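Local coordinates for protein pyocin S5 (Pseudomonas aeruginosa PAO1, PDB 6THK) that probably kills Pseudomonas cells as a channel-forming bacteriocin, a colicin-like toxin that depolarises the cytoplasmic membrane after import, at residues K153-P156 against F157-V161. The protein carries 1 engineered substitution. Sequence-based numbering, arbitrary orientation.
Sequences KKYP and FQQLV
Y155 and P156 lead straight into the first turn of helix 157-212, and P156, at its N-cap position, supplies the opening backbone bond. Its O accepts the amide of L160 (L160 N to P156 O 3.2 Å, N-H...O angle 149°), the i to i+4 pattern of an alpha-helix; the amide of Q159 adds a weak second bond to the same O. One residue on, V161 N bonds to F157 O, continuing the same i to i+4 pattern. Proline suits this place: it has no N-H to offer, which costs nothing at a helix start, and its extended psi turns the chain from the preceding loop into the helix.

The proline ring lies side by side with the Q159 side chain, P156 CD being 3.7 Å from Q159 CB. The ring of Y155 reaches forward over the first turn because its CG stands anti to the backbone N (chi1 -169°). Its CD1 and CE1 atoms meet the aliphatic part of Q159, with Y155 CE1 3.8 Å from Q159 CG, while the ring and amide planes stand 70° apart. The far end of the ring rests against L160, whose CD1 lies 3.9 Å from Y155 CE2 and 3.4 Å from Y155 OH. Tyrosine thus combines an aromatic surface for leucine and the glutamine methylenes with a hydroxyl that hydrogen-bonds to D163 farther along the helix.

The junction sits at one tip of the elongated molecule, where the short helix 149-154 gives way to helix 157-212. Helix 133-145 packs against it through W144, which meets the F157 ring edge-to-face, touches L160 and donates its indole N-H to Y155 O. Helix 42-87 joins through Y48, which touches F157 and V161 and hydrogen-bonds to Q158 NE2.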
ATOM      1  N   LYS A 153       1.550 -72.278  59.227  1.00 84.13           N
ATOM      2  CA  LYS A 153       0.423 -73.180  59.267  1.00 83.26           C
ATOM      3  C   LYS A 153      -0.710 -72.733  58.330  1.00 85.54           C
ATOM      4  O   LYS A 153      -1.451 -73.545  57.810  1.00 84.82           O
ATOM      5  CB  LYS A 153      -0.070 -73.324  60.704  1.00 85.67           C
ATOM      6  N   LYS A 154      -0.846 -71.440  58.115  1.00 81.23           N
ATOM      7  CA  LYS A 154      -1.872 -70.946  57.214  1.00 80.60           C
ATOM      8  C   LYS A 154      -1.357 -70.805  55.779  1.00 82.52           C
ATOM      9  O   LYS A 154      -2.135 -70.734  54.840  1.00 82.19           O
ATOM     10  CB  LYS A 154      -2.401 -69.611  57.705  1.00 83.16           C
ATOM     11  N   TYR A 155      -0.038 -70.779  55.631  1.00 76.41           N
ATOM     12  CA  TYR A 155       0.611 -70.631  54.349  1.00 74.71           C
ATOM     13  C   TYR A 155       1.678 -71.689  54.236  1.00 75.63           C
ATOM     14  O   TYR A 155       2.817 -71.461  54.586  1.00 74.19           O
ATOM     15  CB  TYR A 155       1.267 -69.266  54.301  1.00 75.52           C
ATOM     16  CG  TYR A 155       1.772 -68.805  52.956  1.00 76.59           C
ATOM     17  CD1 TYR A 155       0.954 -68.780  51.855  1.00 78.35           C
ATOM     18  CD2 TYR A 155       3.067 -68.367  52.808  1.00 76.88           C
ATOM     19  CE1 TYR A 155       1.419 -68.344  50.642  1.00 78.78           C
ATOM     20  CE2 TYR A 155       3.534 -67.928  51.602  1.00 77.28           C
ATOM     21  CZ  TYR A 155       2.705 -67.919  50.528  1.00 83.34           C
ATOM     22  OH  TYR A 155       3.180 -67.478  49.338  1.00 82.40           O
ATOM     23  N   PRO A 156       1.317 -72.849  53.712  1.00 70.46           N
ATOM     24  CA  PRO A 156       2.301 -73.940  53.589  1.00 69.66           C
ATOM     25  C   PRO A 156       3.351 -73.701  52.505  1.00 72.33           C
ATOM     26  O   PRO A 156       3.165 -72.834  51.641  1.00 71.83           O
ATOM     27  CB  PRO A 156       1.434 -75.150  53.247  1.00 71.34           C
ATOM     28  CG  PRO A 156       0.253 -74.582  52.555  1.00 75.46           C
ATOM     29  CD  PRO A 156      -0.014 -73.262  53.216  1.00 70.98           C
ATOM     30  N   PHE A 157       4.449 -74.487  52.542  1.00 67.30           N
ATOM     31  CA  PHE A 157       5.525 -74.376  51.570  1.00 66.43           C
ATOM     32  C   PHE A 157       5.071 -74.653  50.156  1.00 70.98           C
ATOM     33  O   PHE A 157       5.553 -73.999  49.236  1.00 71.07           O
ATOM     34  CB  PHE A 157       6.733 -75.247  51.925  1.00 67.80           C
ATOM     35  CG  PHE A 157       7.935 -74.997  51.037  1.00 68.64           C
ATOM     36  CD1 PHE A 157       8.735 -73.877  51.223  1.00 71.13           C
ATOM     37  CD2 PHE A 157       8.240 -75.861  49.993  1.00 70.35           C
ATOM     38  CE1 PHE A 157       9.831 -73.639  50.397  1.00 71.66           C
ATOM     39  CE2 PHE A 157       9.347 -75.628  49.176  1.00 72.86           C
ATOM     40  CZ  PHE A 157      10.128 -74.510  49.375  1.00 70.52           C
ATOM     41  N   GLN A 158       4.150 -75.617  49.976  1.00 67.97           N
ATOM     42  CA  GLN A 158       3.600 -75.965  48.666  1.00 68.02           C
ATOM     43  C   GLN A 158       2.807 -74.807  48.078  1.00 72.03           C
ATOM     44  O   GLN A 158       2.764 -74.663  46.853  1.00 72.10           O
ATOM     45  CB  GLN A 158       2.747 -77.238  48.732  1.00 69.35           C
ATOM     46  CG  GLN A 158       3.536 -78.496  49.127  1.00 83.58           C
ATOM     47  CD  GLN A 158       4.891 -78.618  48.451  1.00 97.63           C
ATOM     48  OE1 GLN A 158       5.012 -78.621  47.223  1.00 91.93           O
ATOM     49  NE2 GLN A 158       5.930 -78.725  49.258  1.00 88.44           N
ATOM     50  N   GLN A 159       2.196 -73.972  48.964  1.00 67.61           N
ATOM     51  CA  GLN A 159       1.429 -72.785  48.591  1.00 67.06           C
ATOM     52  C   GLN A 159       2.354 -71.723  48.080  1.00 69.15           C
ATOM     53  O   GLN A 159       2.046 -71.095  47.062  1.00 68.24           O
ATOM     54  CB  GLN A 159       0.562 -72.248  49.741  1.00 68.61           C
ATOM     55  CG  GLN A 159      -0.568 -71.308  49.283  1.00 88.87           C
ATOM     56  CD  GLN A 159      -1.432 -71.808  48.125  1.00107.04           C
ATOM     57  OE1 GLN A 159      -1.595 -73.014  47.879  1.00100.89           O
ATOM     58  NE2 GLN A 159      -2.008 -70.864  47.396  1.00 99.30           N
ATOM     59  N   LEU A 160       3.521 -71.598  48.710  1.00 64.37           N
ATOM     60  CA  LEU A 160       4.535 -70.642  48.293  1.00 63.33           C
ATOM     61  C   LEU A 160       5.117 -71.049  46.944  1.00 66.13           C
ATOM     62  O   LEU A 160       5.366 -70.211  46.091  1.00 67.05           O
ATOM     63  CB  LEU A 160       5.648 -70.547  49.322  1.00 63.08           C
ATOM     64  CG  LEU A 160       6.803 -69.663  48.867  1.00 67.05           C
ATOM     65  CD1 LEU A 160       6.486 -68.207  49.138  1.00 67.22           C
ATOM     66  CD2 LEU A 160       8.106 -70.063  49.530  1.00 68.59           C
ATOM     67  N   VAL A 161       5.359 -72.340  46.775  1.00 60.43           N
ATOM     68  CA  VAL A 161       5.860 -72.894  45.507  1.00 59.94           C
ATOM     69  C   VAL A 161       4.965 -72.415  44.351  1.00 63.95           C
ATOM     70  O   VAL A 161       5.485 -71.828  43.416  1.00 63.38           O
ATOM     71  CB  VAL A 161       6.083 -74.444  45.566  1.00 63.38           C
ATOM     72  CG1 VAL A 161       6.241 -75.070  44.179  1.00 62.99           C
ATOM     73  CG2 VAL A 161       7.298 -74.775  46.422  1.00 63.20           C
TER